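Multi-copper Oxidase CueO (Ochrobactrum, PDB 6EVG) probably couples the one-electron oxidation of phenolic substrates to the reduction of dioxygen, as laccases do, and acts on lignin model compounds and lignosulfonate. Local coordinates at residues A[26-31]-A[65-70]; A[38-44]-A[56-62]. One frame throughout, in Å; residues are numbered along the deposited sequence.

Contact 1 (A[26-31]-A[65-70]); sequences PPLVEP and GPLVRL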
loop_
_atom_site.group_PDB
_atom_site.type_symbol
_atom_site.label_atom_id
_atom_site.label_comp_id
_atom_site.label_asym_id
_atom_site.label_seq_id
_atom_site.Cartn_x
_atom_site.Cartn_y
_atom_site.Cartn_z
ATOM N N PRO A 26 -7.070 13.120 5.142
ATOM C CA PRO A 26 -6.713 12.462 6.434
ATOM C C PRO A 26 -6.179 13.524 7.392
ATOM O O PRO A 26 -5.320 14.334 6.987
ATOM C CB PRO A 26 -5.636 11.447 6.023
ATOM C CG PRO A 26 -5.962 11.160 4.586
ATOM C CD PRO A 26 -6.364 12.502 4.023
ATOM N N PRO A 27 -6.597 13.530 8.654
ATOM C CA PRO A 27 -6.041 14.518 9.549
ATOM C C PRO A 27 -4.539 14.288 9.761
ATOM O O PRO A 27 -4.089 13.154 9.873
ATOM C CB PRO A 27 -6.829 14.264 10.836
ATOM C CG PRO A 27 -7.700 13.213 10.637
ATOM C CD PRO A 27 -7.654 12.707 9.257
ATOM N N LEU A 28 -3.804 15.379 9.882
ATOM C CA LEU A 28 -2.358 15.299 10.119
ATOM C C LEU A 28 -2.113 15.070 11.597
ATOM O O LEU A 28 -2.608 15.861 12.440
ATOM C CB LEU A 28 -1.724 16.607 9.680
ATOM C CG LEU A 28 -0.261 16.792 9.940
ATOM C CD1 LEU A 28 0.603 15.787 9.187
ATOM C CD2 LEU A 28 0.205 18.217 9.602
ATOM N N VAL A 29 -1.325 14.047 11.915
ATOM C CA VAL A 29 -0.969 13.755 13.308
ATOM C C VAL A 29 0.538 13.678 13.404
ATOM O O VAL A 29 1.188 12.947 12.632
ATOM C CB VAL A 29 -1.639 12.463 13.794
ATOM C CG1 VAL A 29 -1.132 12.084 15.183
ATOM C CG2 VAL A 29 -3.146 12.607 13.787
ATOM N N GLU A 30 1.100 14.406 14.360
ATOM C CA GLU A 30 2.527 14.368 14.673
ATOM C C GLU A 30 2.706 13.977 16.135
ATOM O O GLU A 30 1.774 14.122 16.933
ATOM C CB GLU A 30 3.174 15.738 14.388
ATOM C CG GLU A 30 3.094 16.076 12.910
ATOM C CD GLU A 30 3.496 17.493 12.592
ATOM O OE1 GLU A 30 2.825 18.454 13.063
ATOM O OE2 GLU A 30 4.511 17.719 11.886
ATOM N N PRO A 31 3.873 13.466 16.526
ATOM C CA PRO A 31 4.070 13.090 17.940
ATOM C C PRO A 31 3.800 14.282 18.858
ATOM O O PRO A 31 4.177 15.420 18.571
ATOM C CB PRO A 31 5.517 12.658 17.974
ATOM C CG PRO A 31 5.813 12.168 16.532
ATOM C CD PRO A 31 5.058 13.163 15.695
ATOM N N GLY A 65 -8.049 6.681 8.288
ATOM C CA GLY A 65 -7.223 7.007 9.426
ATOM C C GLY A 65 -6.428 8.253 9.160
ATOM O O GLY A 65 -6.507 8.865 8.094
ATOM N N PRO A 66 -5.643 8.686 10.150
ATOM C CA PRO A 66 -4.806 9.876 9.996
ATOM C C PRO A 66 -3.629 9.641 9.050
ATOM O O PRO A 66 -3.253 8.503 8.769
ATOM C CB PRO A 66 -4.297 10.127 11.403
ATOM C CG PRO A 66 -4.231 8.747 12.008
ATOM C CD PRO A 66 -5.439 8.050 11.439
ATOM N N LEU A 67 -3.021 10.766 8.656
ATOM C CA LEU A 67 -1.653 10.768 8.095
ATOM C C LEU A 67 -0.721 11.156 9.226
ATOM O O LEU A 67 -0.786 12.274 9.742
ATOM C CB LEU A 67 -1.550 11.685 6.885
ATOM C CG LEU A 67 -0.168 11.629 6.184
ATOM C CD1 LEU A 67 -0.294 11.783 4.704
ATOM C CD2 LEU A 67 0.830 12.576 6.778
ATOM N N VAL A 68 0.071 10.183 9.657
ATOM C CA VAL A 68 1.073 10.359 10.708
ATOM C C VAL A 68 2.366 10.817 10.047
ATOM O O VAL A 68 2.879 10.165 9.152
ATOM C CB VAL A 68 1.296 9.049 11.479
ATOM C CG1 VAL A 68 2.362 9.237 12.554
ATOM C CG2 VAL A 68 0.004 8.541 12.056
ATOM N N ARG A 69 2.885 11.998 10.450
ATOM C CA ARG A 69 4.133 12.513 9.889
ATOM C C ARG A 69 5.248 12.409 10.922
ATOM O O ARG A 69 5.097 12.944 12.044
ATOM C CB ARG A 69 3.944 13.936 9.431
ATOM C CG ARG A 69 5.171 14.463 8.703
ATOM C CD ARG A 69 4.823 15.630 7.780
ATOM N NE ARG A 69 4.529 16.720 8.602
ATOM C CZ ARG A 69 3.941 17.891 8.210
ATOM N NH1 ARG A 69 3.538 18.124 6.958
ATOM N NH2 ARG A 69 3.807 18.860 9.094
ATOM N N LEU A 70 6.279 11.663 10.592
ATOM C CA LEU A 70 7.413 11.382 11.433
ATOM C C LEU A 70 8.681 11.911 10.823
ATOM O O LEU A 70 8.898 11.826 9.617
ATOM C CB LEU A 70 7.547 9.881 11.591
ATOM C CG LEU A 70 6.324 9.162 12.190
ATOM C CD1 LEU A 70 6.579 7.674 12.233
ATOM C CD2 LEU A 70 5.913 9.699 13.519
#

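Contact 2 (A[38-44]-A[56-62]); sequences KLKVQTG and SAGINGA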
loop_
_atom_site.group_PDB
_atom_site.type_symbol
_atom_site.label_atom_id
_atom_site.label_comp_id
_atom_site.label_asym_id
_atom_site.label_seq_id
_atom_site.Cartn_x
_atom_site.Cartn_y
_atom_site.Cartn_z
ATOM N N LYS A 38 -1.266 8.565 19.113
ATOM C CA LYS A 38 -2.343 7.692 19.557
ATOM C C LYS A 38 -3.240 7.261 18.396
ATOM O O LYS A 38 -3.732 8.105 17.625
ATOM C CB LYS A 38 -3.164 8.423 20.619
ATOM C CG LYS A 38 -2.430 8.720 21.905
ATOM C CD LYS A 38 -3.235 9.480 22.972
ATOM C CE LYS A 38 -2.332 9.862 24.117
ATOM N NZ LYS A 38 -3.137 10.538 25.151
ATOM N N LEU A 39 -3.414 5.933 18.257
ATOM C CA LEU A 39 -4.179 5.335 17.145
ATOM C C LEU A 39 -5.171 4.349 17.715
ATOM O O LEU A 39 -4.800 3.314 18.230
ATOM C CB LEU A 39 -3.229 4.594 16.207
ATOM C CG LEU A 39 -2.102 5.447 15.605
ATOM C CD1 LEU A 39 -1.073 4.526 14.907
ATOM C CD2 LEU A 39 -2.662 6.462 14.601
ATOM N N LYS A 40 -6.465 4.623 17.606
ATOM C CA LYS A 40 -7.505 3.796 18.184
ATOM C C LYS A 40 -8.303 3.153 17.050
ATOM O O LYS A 40 -8.984 3.844 16.279
ATOM C CB LYS A 40 -8.415 4.601 19.102
ATOM C CG LYS A 40 -9.510 3.707 19.744
ATOM C CD LYS A 40 -10.455 4.486 20.616
ATOM C CE LYS A 40 -11.615 3.626 21.123
ATOM N NZ LYS A 40 -12.397 4.472 22.067
ATOM N N VAL A 41 -8.236 1.832 16.978
ATOM C CA VAL A 41 -8.975 1.060 15.962
ATOM C C VAL A 41 -10.392 0.850 16.487
ATOM O O VAL A 41 -10.581 0.435 17.651
ATOM C CB VAL A 41 -8.254 -0.275 15.673
ATOM C CG1 VAL A 41 -8.990 -0.998 14.583
ATOM C CG2 VAL A 41 -6.778 -0.027 15.323
ATOM N N GLN A 42 -11.397 1.095 15.649
ATOM C CA GLN A 42 -12.758 1.115 16.099
ATOM C C GLN A 42 -13.733 0.838 14.969
ATOM O O GLN A 42 -13.456 1.170 13.826
ATOM C CB GLN A 42 -13.091 2.479 16.724
ATOM C CG GLN A 42 -12.874 3.632 15.738
ATOM C CD GLN A 42 -12.819 4.989 16.434
ATOM O OE1 GLN A 42 -13.822 5.705 16.439
ATOM N NE2 GLN A 42 -11.670 5.374 16.973
ATOM N N THR A 43 -14.870 0.254 15.308
ATOM C CA THR A 43 -15.967 0.119 14.349
ATOM C C THR A 43 -16.807 1.378 14.313
ATOM O O THR A 43 -16.791 2.195 15.240
ATOM C CB THR A 43 -16.829 -1.121 14.599
ATOM O OG1 THR A 43 -17.436 -0.958 15.871
ATOM C CG2 THR A 43 -16.045 -2.420 14.510
ATOM N N GLY A 44 -17.601 1.506 13.251
ATOM C CA GLY A 44 -18.537 2.624 13.177
ATOM C C GLY A 44 -19.409 2.456 11.927
ATOM O O GLY A 44 -19.595 1.341 11.444
ATOM N N SER A 56 -18.640 -0.034 9.005
ATOM C CA SER A 56 -17.264 0.274 8.700
ATOM C C SER A 56 -16.381 0.074 9.917
ATOM O O SER A 56 -16.853 -0.229 11.034
ATOM C CB SER A 56 -17.174 1.696 8.150
ATOM O OG SER A 56 -17.512 2.636 9.126
ATOM N N ALA A 57 -15.076 0.307 9.739
ATOM C CA ALA A 57 -14.124 0.417 10.836
ATOM C C ALA A 57 -12.993 1.290 10.371
ATOM O O ALA A 57 -12.691 1.344 9.182
ATOM C CB ALA A 57 -13.617 -0.955 11.280
ATOM N N GLY A 58 -12.338 1.962 11.312
ATOM C CA GLY A 58 -11.256 2.852 11.001
ATOM C C GLY A 58 -10.357 3.093 12.163
ATOM O O GLY A 58 -10.431 2.409 13.185
ATOM N N ILE A 59 -9.489 4.097 12.005
ATOM C CA ILE A 59 -8.500 4.472 13.001
ATOM C C ILE A 59 -8.775 5.918 13.375
ATOM O O ILE A 59 -8.779 6.817 12.508
ATOM C CB ILE A 59 -7.054 4.287 12.492
ATOM C CG1 ILE A 59 -6.856 2.854 11.971
ATOM C CG2 ILE A 59 -6.077 4.665 13.580
ATOM C CD1 ILE A 59 -5.505 2.565 11.409
ATOM N N ASN A 60 -9.046 6.168 14.667
ATOM C CA ASN A 60 -9.410 7.505 15.116
ATOM C C ASN A 60 -10.655 8.032 14.375
ATOM O O ASN A 60 -10.822 9.252 14.187
ATOM C CB ASN A 60 -8.279 8.495 15.042
ATOM C CG ASN A 60 -7.102 8.117 15.896
ATOM O OD1 ASN A 60 -7.185 7.222 16.761
ATOM N ND2 ASN A 60 -5.984 8.799 15.722
ATOM N N GLY A 61 -11.543 7.147 14.028
ATOM C CA GLY A 61 -12.750 7.426 13.295
ATOM C C GLY A 61 -13.249 6.172 12.652
ATOM O O GLY A 61 -12.707 5.091 12.854
ATOM N N ALA A 62 -14.358 6.307 11.884
ATOM C CA ALA A 62 -15.087 5.152 11.406
ATOM C C ALA A 62 -14.597 4.544 10.119
ATOM O O ALA A 62 -15.040 3.466 9.717
ATOM C CB ALA A 62 -16.550 5.523 11.241
#

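Contact 1 (A[26-31]-A[65-70])
The guanidinium of R69 has the CD2 methyl of L28 over one face, 3.6 Å above its plane and displaced toward the rim, while OE2 of E30 sits at its edge and in its plane. NH2 of R69 donates to E30 OE2 across 3.1 Å, and NE adds a weak, longer bond to the same oxygen. Because the carboxylate and guanidinium planes stand 71° apart, OE2 is met from above the carboxylate plane; this is a salt bridge gripped through one oxygen, not a coplanar pairing of two. A bend of R69 at chi3 (71°) sets the guanidinium beside the E30 side chain, which points the same way. A methionine in place of R69 would probably leave the E30 carboxylate without its cationic mate and L28 CD2 without the flat group it packs on. The backbones carry a short parallel pairing, L28 with L67 and V29 with V68, by which strand 28-29 forms the outer edge of a cupredoxin-type sheet; strand 148-153 flanks strand 67-71 on its other side. V29 is bonded at both ends, its N to L67 O (2.9 Å, 164° at the hydrogen) and its O from R69 N (2.9 Å), and L67 N donates to P27 O. On the V29 face, CG2 meets P66 CB at 3.6 Å, and V37 packs there too; on the L28 face, CD1 approaches L67 CD2 at 4.0 Å.

Contact 2 (A[38-44]-A[56-62])
Backbone hydrogen bonds set the antiparallel frame between K38-G44 and S56-A62. Q42 and G58 form one hydrogen-bonded pair, with Q42 N to G58 O at 3.0 Å and G58 N to Q42 O at 2.9 Å; G44 and S56 form the next. V41 with I59 and T43 with A57 are the non-hydrogen-bonded pairs. The strand axes run 151° apart, as two arms of a beta hairpin in the first cupredoxin-like domain.

The N60 side-chain amide extends the pairing where strand 54-59 ends, alongside its own backbone N. N60, with positive phi, turns its chain out of the strand but sends its amide back to the partner: ND2 donates to K38 O, lying in the carbonyl plane (3.0 Å, 172° at the hydrogen), and OD1 accepts K40 N at 2.8 Å. The N60 amide thus stands in for a peptide group. Q42 has CG between its backbone N and carbonyl carbon (chi1 58°), which directs its chain over the N60-G61 turn; CG lies 3.2 Å from G61 O, and NE2 turns back to K40 O of its own strand. That carbonyl also accepts N60 N, the two donors arriving from opposite faces of its plane. Within the other segment, S56 OG bonds to A62 O at 2.7 Å.

Apolar packing is confined largely to the V41 and I59 face and its neighbourhood. L39 CB rests on I59 CG2 at 3.9 Å, and F130 touches both residues from strand 126-131.

The amide of N60 therefore carries the pairing past the last strand residue, and its bonds to K38 and K40 probably help fix the direction in which the chain leaves the hairpin; Q42 supplies the second donor on K40 O, its amide lying against G61 without a bond.

How the contacts relate
Centres of the two contacts lie 14 Å apart, on the same side of the chain's centre. Along the chain the order is 26-31, 38-44, 56-62, 65-70, so the hairpin of contact 2 is completed before the chain returns to close contact 1. Strands 28-29 and 67-71 belong to a five-stranded sheet, strands 36-46 and 54-59 to a four-stranded one, so the short links on either side of the hairpin pass between sheets. Each contact builds an edge pairing of its own sheet in the N-terminal cupredoxin-like domain. P66 joins the sheets: its CG lies 3.8 Å from L39 CD2, and its CD 3.7 Å from I59 O. The copper ligands H434, C490 and H495 come from the last multicopper oxidase range.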